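Aldehyde dehydrogenase (Anabaena variabilis, PDB 4H7N) probably oxidises aldehydes to the corresponding carboxylic acids with NAD+ as electron acceptor. Local coordinates at residues 254-257 against 258-262; 281-284 against 285-289; 353-356 against 357-360. One frame throughout, in Å; residues are numbered along the deposited sequence.

Contact 1: 254-257 against 258-262; sequences ILWG and AVVNT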
loop_
_atom_site.group_PDB
_atom_site.type_symbol
_atom_site.label_atom_id
_atom_site.label_comp_id
_atom_site.label_asym_id
_atom_site.label_seq_id
_atom_site.Cartn_x
_atom_site.Cartn_y
_atom_site.Cartn_z
ATOM N N ILE A 254 8.619 -9.989 -30.448
ATOM C CA ILE A 254 7.388 -10.665 -29.996
ATOM C C ILE A 254 7.656 -12.167 -29.824
ATOM O O ILE A 254 7.205 -12.781 -28.854
ATOM C CB ILE A 254 6.226 -10.375 -30.941
ATOM C CG1 ILE A 254 5.771 -8.923 -30.702
ATOM C CG2 ILE A 254 5.094 -11.383 -30.776
ATOM C CD1 ILE A 254 4.941 -8.325 -31.793
ATOM N N LEU A 255 8.472 -12.739 -30.704
ATOM C CA LEU A 255 8.837 -14.144 -30.518
ATOM C C LEU A 255 9.558 -14.348 -29.192
ATOM O O LEU A 255 9.232 -15.261 -28.408
ATOM C CB LEU A 255 9.676 -14.626 -31.706
ATOM C CG LEU A 255 10.235 -16.029 -31.522
ATOM C CD1 LEU A 255 9.095 -17.033 -31.461
ATOM C CD2 LEU A 255 11.260 -16.328 -32.593
ATOM N N TRP A 256 10.544 -13.509 -28.914
ATOM C CA TRP A 256 11.313 -13.610 -27.670
ATOM C C TRP A 256 10.397 -13.393 -26.461
ATOM O O TRP A 256 10.367 -14.167 -25.512
ATOM C CB TRP A 256 12.501 -12.644 -27.662
ATOM C CG TRP A 256 13.286 -12.783 -26.409
ATOM C CD1 TRP A 256 14.221 -13.753 -26.119
ATOM C CD2 TRP A 256 13.149 -11.994 -25.237
ATOM N NE1 TRP A 256 14.693 -13.585 -24.837
ATOM C CE2 TRP A 256 14.052 -12.515 -24.270
ATOM C CE3 TRP A 256 12.389 -10.866 -24.919
ATOM C CZ2 TRP A 256 14.178 -11.968 -22.997
ATOM C CZ3 TRP A 256 12.498 -10.332 -23.644
ATOM C CH2 TRP A 256 13.385 -10.885 -22.691
ATOM N N GLY A 257 9.603 -12.349 -26.532
ATOM C CA GLY A 257 8.704 -12.042 -25.467
ATOM C C GLY A 257 7.684 -13.127 -25.225
ATOM O O GLY A 257 7.333 -13.354 -24.078
ATOM N N ALA A 258 7.247 -13.818 -26.284
ATOM C CA ALA A 258 6.228 -14.891 -26.114
ATOM C C ALA A 258 6.779 -16.252 -25.700
ATOM O O ALA A 258 6.050 -17.014 -25.111
ATOM C CB ALA A 258 5.415 -15.054 -27.360
ATOM N N VAL A 259 8.039 -16.576 -26.017
ATOM C CA VAL A 259 8.502 -17.920 -25.784
ATOM C C VAL A 259 9.746 -18.075 -24.921
ATOM O O VAL A 259 10.113 -19.200 -24.594
ATOM C CB VAL A 259 8.637 -18.728 -27.097
ATOM C CG1 VAL A 259 7.389 -18.563 -27.943
ATOM C CG2 VAL A 259 9.890 -18.333 -27.849
ATOM N N VAL A 260 10.380 -16.977 -24.506
ATOM C CA VAL A 260 11.489 -17.064 -23.583
ATOM C C VAL A 260 10.953 -17.739 -22.321
ATOM O O VAL A 260 9.814 -17.542 -21.930
ATOM C CB VAL A 260 12.157 -15.688 -23.299
ATOM C CG1 VAL A 260 11.200 -14.766 -22.569
ATOM C CG2 VAL A 260 13.433 -15.881 -22.512
ATOM N N ASN A 261 11.762 -18.627 -21.775
ATOM C CA ASN A 261 11.399 -19.489 -20.657
ATOM C C ASN A 261 10.198 -20.360 -21.018
ATOM O O ASN A 261 9.383 -20.697 -20.165
ATOM C CB ASN A 261 11.098 -18.665 -19.384
ATOM C CG ASN A 261 11.367 -19.465 -18.097
ATOM O OD1 ASN A 261 12.331 -20.206 -18.019
ATOM N ND2 ASN A 261 10.489 -19.349 -17.128
ATOM N N THR A 262 10.063 -20.691 -22.294
ATOM C CA THR A 262 8.910 -21.496 -22.795
ATOM C C THR A 262 7.567 -20.794 -22.478
ATOM O O THR A 262 6.515 -21.435 -22.328
ATOM C CB THR A 262 8.931 -22.922 -22.240
ATOM O OG1 THR A 262 10.255 -23.470 -22.361
ATOM C CG2 THR A 262 8.010 -23.840 -23.024
HETATM O O HOH W 1 7.902 -15.531 -22.069
#
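Trp256 O takes two backbone donors at the last turn of its helix: Val260 N at 3.0 Å, through a fairly straight N-H (155°), and Val259 N in a longer, weak bond. Leu255 O is shared in the same way, holding Val259 N at 3.0 Å and, weakly, Ala258 N. The shortest link of the series runs from Ala258 N to Ile254 O, 2.8 Å. The helix ends here: Val260 is the first residue to leave helical phi/psi. Its side chain folds back over the Trp256 indole. Val260 CB lies over one face of the five-membered ring, 3.9 Å from its centroid and 20° off the normal, a CH-pi contact, and Val260 CG2 comes within 3.5 Å of Trp256 NE1. Trp256 CG is anti to the backbone N (chi1 -179°) and beside the carbonyl carbon, a placement that carries the indole outward to where Val260, a turn later, can lie over it. One residue earlier, the i, i+4 pair Leu255 and Val259 meets, Leu255 CD1 to Val259 CG2 at 3.9 Å, the two side chains crossing at a slant. A water donates to both Gly257 O and Val260 O, tying the last helical turn to the departing chain. With an alanine at Trp256, Val260 would probably lose the aromatic face it rests on, and a gap would open toward the second subunit. The rings of Trp470, Trp471 and Phe472 of the second subunit also meet this indole. Helix 247-259 is the crossover of the beta-alpha-beta unit between strands 237-241 and 269-275; Ile254 packs on Ala239 and Val241 of the first strand, while Leu255, Ala258 and Val259 touch Met370 of strand 369-375.

Contact 2: 281-284 against 285-289; sequences EFYH and QLIAK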
loop_
_atom_site.group_PDB
_atom_site.type_symbol
_atom_site.label_atom_id
_atom_site.label_comp_id
_atom_site.label_asym_id
_atom_site.label_seq_id
_atom_site.Cartn_x
_atom_site.Cartn_y
_atom_site.Cartn_z
ATOM N N GLU A 281 1.826 -10.975 -43.767
ATOM C CA GLU A 281 3.282 -10.827 -43.838
ATOM C C GLU A 281 3.964 -11.051 -42.469
ATOM O O GLU A 281 5.011 -11.712 -42.332
ATOM C CB GLU A 281 3.500 -9.413 -44.343
ATOM C CG GLU A 281 4.894 -8.878 -44.486
ATOM C CD GLU A 281 4.838 -7.465 -45.073
ATOM O OE1 GLU A 281 3.731 -6.987 -45.498
ATOM O OE2 GLU A 281 5.908 -6.849 -45.109
ATOM N N PHE A 282 3.342 -10.491 -41.448
ATOM C CA PHE A 282 3.808 -10.641 -40.088
ATOM C C PHE A 282 3.753 -12.089 -39.615
ATOM O O PHE A 282 4.733 -12.594 -39.078
ATOM C CB PHE A 282 2.948 -9.778 -39.159
ATOM C CG PHE A 282 3.292 -9.920 -37.716
ATOM C CD1 PHE A 282 2.679 -10.868 -36.944
ATOM C CD2 PHE A 282 4.193 -9.052 -37.108
ATOM C CE1 PHE A 282 2.988 -10.998 -35.599
ATOM C CE2 PHE A 282 4.514 -9.184 -35.758
ATOM C CZ PHE A 282 3.906 -10.158 -35.009
ATOM N N TYR A 283 2.633 -12.774 -39.778
ATOM C CA TYR A 283 2.578 -14.085 -39.183
ATOM C C TYR A 283 3.492 -15.075 -39.920
ATOM O O TYR A 283 4.059 -15.964 -39.288
ATOM C CB TYR A 283 1.149 -14.596 -38.966
ATOM C CG TYR A 283 0.386 -15.180 -40.102
ATOM C CD1 TYR A 283 0.705 -16.420 -40.606
ATOM C CD2 TYR A 283 -0.743 -14.537 -40.601
ATOM C CE1 TYR A 283 -0.025 -16.989 -41.622
ATOM C CE2 TYR A 283 -1.501 -15.089 -41.621
ATOM C CZ TYR A 283 -1.141 -16.321 -42.137
ATOM O OH TYR A 283 -1.853 -16.899 -43.173
ATOM N N HIS A 284 3.666 -14.886 -41.221
ATOM C CA HIS A 284 4.627 -15.694 -41.954
ATOM C C HIS A 284 6.046 -15.464 -41.515
ATOM O O HIS A 284 6.827 -16.421 -41.386
ATOM C CB HIS A 284 4.507 -15.461 -43.444
ATOM C CG HIS A 284 3.344 -16.173 -44.040
ATOM N ND1 HIS A 284 3.166 -17.534 -43.908
ATOM C CD2 HIS A 284 2.297 -15.721 -44.759
ATOM C CE1 HIS A 284 2.056 -17.895 -44.532
ATOM N NE2 HIS A 284 1.511 -16.812 -45.055
ATOM N N GLN A 285 6.389 -14.217 -41.230
ATOM C CA GLN A 285 7.729 -13.980 -40.718
ATOM C C GLN A 285 7.871 -14.592 -39.297
ATOM O O GLN A 285 8.890 -15.225 -38.957
ATOM C CB GLN A 285 8.121 -12.509 -40.827
ATOM C CG GLN A 285 9.585 -12.344 -40.502
ATOM C CD GLN A 285 10.091 -10.915 -40.480
ATOM O OE1 GLN A 285 11.252 -10.709 -40.144
ATOM N NE2 GLN A 285 9.249 -9.938 -40.812
ATOM N N LEU A 286 6.834 -14.438 -38.478
ATOM C CA LEU A 286 6.837 -15.016 -37.132
ATOM C C LEU A 286 7.028 -16.526 -37.152
ATOM O O LEU A 286 7.830 -17.104 -36.349
ATOM C CB LEU A 286 5.540 -14.635 -36.374
ATOM C CG LEU A 286 5.571 -14.839 -34.864
ATOM C CD1 LEU A 286 6.622 -13.948 -34.172
ATOM C CD2 LEU A 286 4.199 -14.567 -34.251
ATOM N N ILE A 287 6.281 -17.175 -38.035
ATOM C CA ILE A 287 6.427 -18.632 -38.155
ATOM C C ILE A 287 7.867 -19.026 -38.465
ATOM O O ILE A 287 8.416 -19.944 -37.834
ATOM C CB ILE A 287 5.477 -19.229 -39.179
ATOM C CG1 ILE A 287 4.044 -19.150 -38.656
ATOM C CG2 ILE A 287 5.808 -20.708 -39.418
ATOM C CD1 ILE A 287 3.024 -19.276 -39.777
ATOM N N ALA A 288 8.474 -18.359 -39.441
ATOM C CA ALA A 288 9.824 -18.767 -39.895
ATOM C C ALA A 288 10.814 -18.671 -38.727
ATOM O O ALA A 288 11.640 -19.582 -38.498
ATOM C CB ALA A 288 10.286 -17.904 -41.054
ATOM N N LYS A 289 10.711 -17.580 -37.950
ATOM C CA LYS A 289 11.585 -17.405 -36.799
ATOM C C LYS A 289 11.286 -18.398 -35.678
ATOM O O LYS A 289 12.196 -18.910 -35.029
ATOM C CB LYS A 289 11.546 -15.923 -36.283
ATOM C CG LYS A 289 12.064 -14.937 -37.318
ATOM C CD LYS A 289 11.850 -13.489 -36.902
ATOM C CE LYS A 289 12.678 -12.568 -37.798
ATOM N NZ LYS A 289 12.590 -11.148 -37.341
#
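Tyr283 and Ile287 run alongside each other in the same direction, and Ile287 CD1 reaches the edge of the phenol ring, in its plane, 3.8 Å from Tyr283 CD1. The ring stands there because Tyr283 CG sits between the backbone N and the carbonyl carbon (chi1 80°). The same aromatic group leans on its neighbour: Tyr283 CE1 lies over one face of the His284 imidazole. Phe282 and Leu286 are a second pair running alongside, with Phe282 CE1 4.0 Å from Leu286 CD2. Both pairs are i, i+4 contacts along helix 279-292, which follows strand 269-275 in the alpha/beta fold. Regular backbone bonds set this spacing, Ile287 N to Tyr283 O at 2.8 Å and Leu286 N to Phe282 O at 2.9 Å, the latter nearly straight (165°). The buried pair faces the sheet, Phe282 resting on Ile272 and Val274 and Leu286 on Val350. Elsewhere round the helix, the extended Gln285 takes Lys289 NZ on its OE1 at 3.1 Å, the amine standing 46° out of the amide plane. Lys289 NZ also forms a salt bridge with Glu248 OE2 and hydrogen bonds to Thr251 and Ser252 of helix 247-259.

Contact 3: 353-356 against 357-360; sequences NVNH and SMKV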
loop_
_atom_site.group_PDB
_atom_site.type_symbol
_atom_site.label_atom_id
_atom_site.label_comp_id
_atom_site.label_asym_id
_atom_site.label_seq_id
_atom_site.Cartn_x
_atom_site.Cartn_y
_atom_site.Cartn_z
ATOM N N ASN A 353 -6.801 -17.315 -36.998
ATOM C CA ASN A 353 -8.243 -17.489 -36.884
ATOM C C ASN A 353 -8.652 -17.624 -35.421
ATOM O O ASN A 353 -9.334 -18.554 -35.048
ATOM C CB ASN A 353 -8.667 -18.715 -37.656
ATOM C CG ASN A 353 -10.090 -18.612 -38.158
ATOM O OD1 ASN A 353 -10.459 -17.628 -38.792
ATOM N ND2 ASN A 353 -10.899 -19.634 -37.879
ATOM N N VAL A 354 -8.157 -16.711 -34.585
ATOM C CA VAL A 354 -8.378 -16.763 -33.121
ATOM C C VAL A 354 -9.240 -15.582 -32.712
ATOM O O VAL A 354 -9.406 -14.620 -33.487
ATOM C CB VAL A 354 -7.069 -16.753 -32.327
ATOM C CG1 VAL A 354 -6.261 -18.004 -32.604
ATOM C CG2 VAL A 354 -6.217 -15.523 -32.662
ATOM N N ASN A 355 -9.848 -15.690 -31.544
ATOM C CA ASN A 355 -10.702 -14.622 -31.040
ATOM C C ASN A 355 -10.889 -14.742 -29.531
ATOM O O ASN A 355 -10.390 -15.682 -28.893
ATOM C CB ASN A 355 -12.032 -14.569 -31.788
ATOM C CG ASN A 355 -12.880 -15.799 -31.562
ATOM O OD1 ASN A 355 -13.200 -16.158 -30.446
ATOM N ND2 ASN A 355 -13.246 -16.455 -32.639
ATOM N N HIS A 356 -11.588 -13.776 -28.960
ATOM C CA HIS A 356 -11.686 -13.688 -27.520
ATOM C C HIS A 356 -12.771 -14.629 -26.957
ATOM O O HIS A 356 -13.012 -14.612 -25.749
ATOM C CB HIS A 356 -11.915 -12.226 -27.102
ATOM C CG HIS A 356 -10.683 -11.372 -27.154
ATOM N ND1 HIS A 356 -10.514 -10.273 -26.342
ATOM C CD2 HIS A 356 -9.550 -11.460 -27.895
ATOM C CE1 HIS A 356 -9.337 -9.713 -26.582
ATOM N NE2 HIS A 356 -8.720 -10.422 -27.510
ATOM N N SER A 357 -13.383 -15.495 -27.783
ATOM C CA SER A 357 -14.191 -16.588 -27.201
ATOM C C SER A 357 -13.292 -17.715 -26.673
ATOM O O SER A 357 -13.757 -18.585 -25.953
ATOM C CB SER A 357 -15.169 -17.185 -28.214
ATOM O OG SER A 357 -14.480 -17.981 -29.169
HETATM N N MSE A 358 -12.004 -17.701 -27.017
HETATM C CA MSE A 358 -11.106 -18.810 -26.666
HETATM C C MSE A 358 -10.302 -18.532 -25.397
HETATM O O MSE A 358 -9.856 -17.387 -25.131
HETATM C CB MSE A 358 -10.105 -19.073 -27.825
HETATM C CG MSE A 358 -10.734 -19.310 -29.169
HETATM SE SE MSE A 358 -9.355 -19.162 -30.587
HETATM C CE MSE A 358 -10.550 -19.720 -32.030
ATOM N N LYS A 359 -10.035 -19.588 -24.629
ATOM C CA LYS A 359 -9.242 -19.474 -23.417
ATOM C C LYS A 359 -7.878 -18.925 -23.657
ATOM O O LYS A 359 -7.345 -18.171 -22.842
ATOM C CB LYS A 359 -9.041 -20.842 -22.800
ATOM C CG LYS A 359 -10.304 -21.441 -22.212
ATOM C CD LYS A 359 -9.974 -22.867 -21.804
ATOM C CE LYS A 359 -11.204 -23.705 -21.558
ATOM N NZ LYS A 359 -11.501 -23.680 -20.110
ATOM N N VAL A 360 -7.279 -19.335 -24.767
ATOM C CA VAL A 360 -5.913 -18.913 -25.066
ATOM C C VAL A 360 -5.781 -17.382 -25.232
ATOM O O VAL A 360 -4.690 -16.840 -25.168
ATOM C CB VAL A 360 -5.384 -19.687 -26.306
ATOM C CG1 VAL A 360 -5.904 -19.074 -27.595
ATOM C CG2 VAL A 360 -3.871 -19.748 -26.294
#
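Residues 355-358 form a type I beta turn, closed by Met358 N to Asn355 O at 3.2 Å, the donor lying 42° out of the carbonyl plane. The Asn355 side chain turns to Ser357: with CG between the backbone N and the carbonyl carbon (chi1 65°), Asn355 OD1 accepts from Ser357 N at 2.8 Å, an Asx turn, and from Ser357 OG at 2.6 Å. Both donors lie in the amide plane, OG on a lone pair, and together they fix the rotation of the Asn355 side chain. Met358, a selenomethionine extended beyond CG, runs back alongside residues 353-355. The Met358 and Val354 side chains cross at about a right angle, SE 3.7 Å from Val354 CB, and Met358 CE reaches 3.5 Å from Asn353 O. The same selenium lies 3.6 Å from Asn355 N, a buried N-H with no hydrogen-bond partner in the model. The His356 imidazole is held outside the turn, NE2 by Tyr273 OH and ND1 by Asp387 OD2. The turn lies in the loop from strand 349-352 to strand 369-375, Val354 packing on Pro371 and Met373 of the latter and Met358 on Ala324 of helix 311-326.

Overall arrangement
From the N terminus the three contacts follow in series, each local to its own piece of chain, so none closes a long loop and none nests in or crosses another. Contact 1 ends helix 247-259; the chain then passes through strand 269-275 into helix 279-292, which holds contact 2. The two helices pack directly, Ile254 CD1 against Phe282 CZ at 3.8 Å and Leu255 on Leu286 and Lys289. Contact 3 comes later, in the loop that leaves strand 349-352 and leads to strand 369-375, its nearest atoms about 7 Å from contact 2 and about 10 Å from contact 1. All three border the seven-strand mixed sheet, contact 1 also meeting the second subunit.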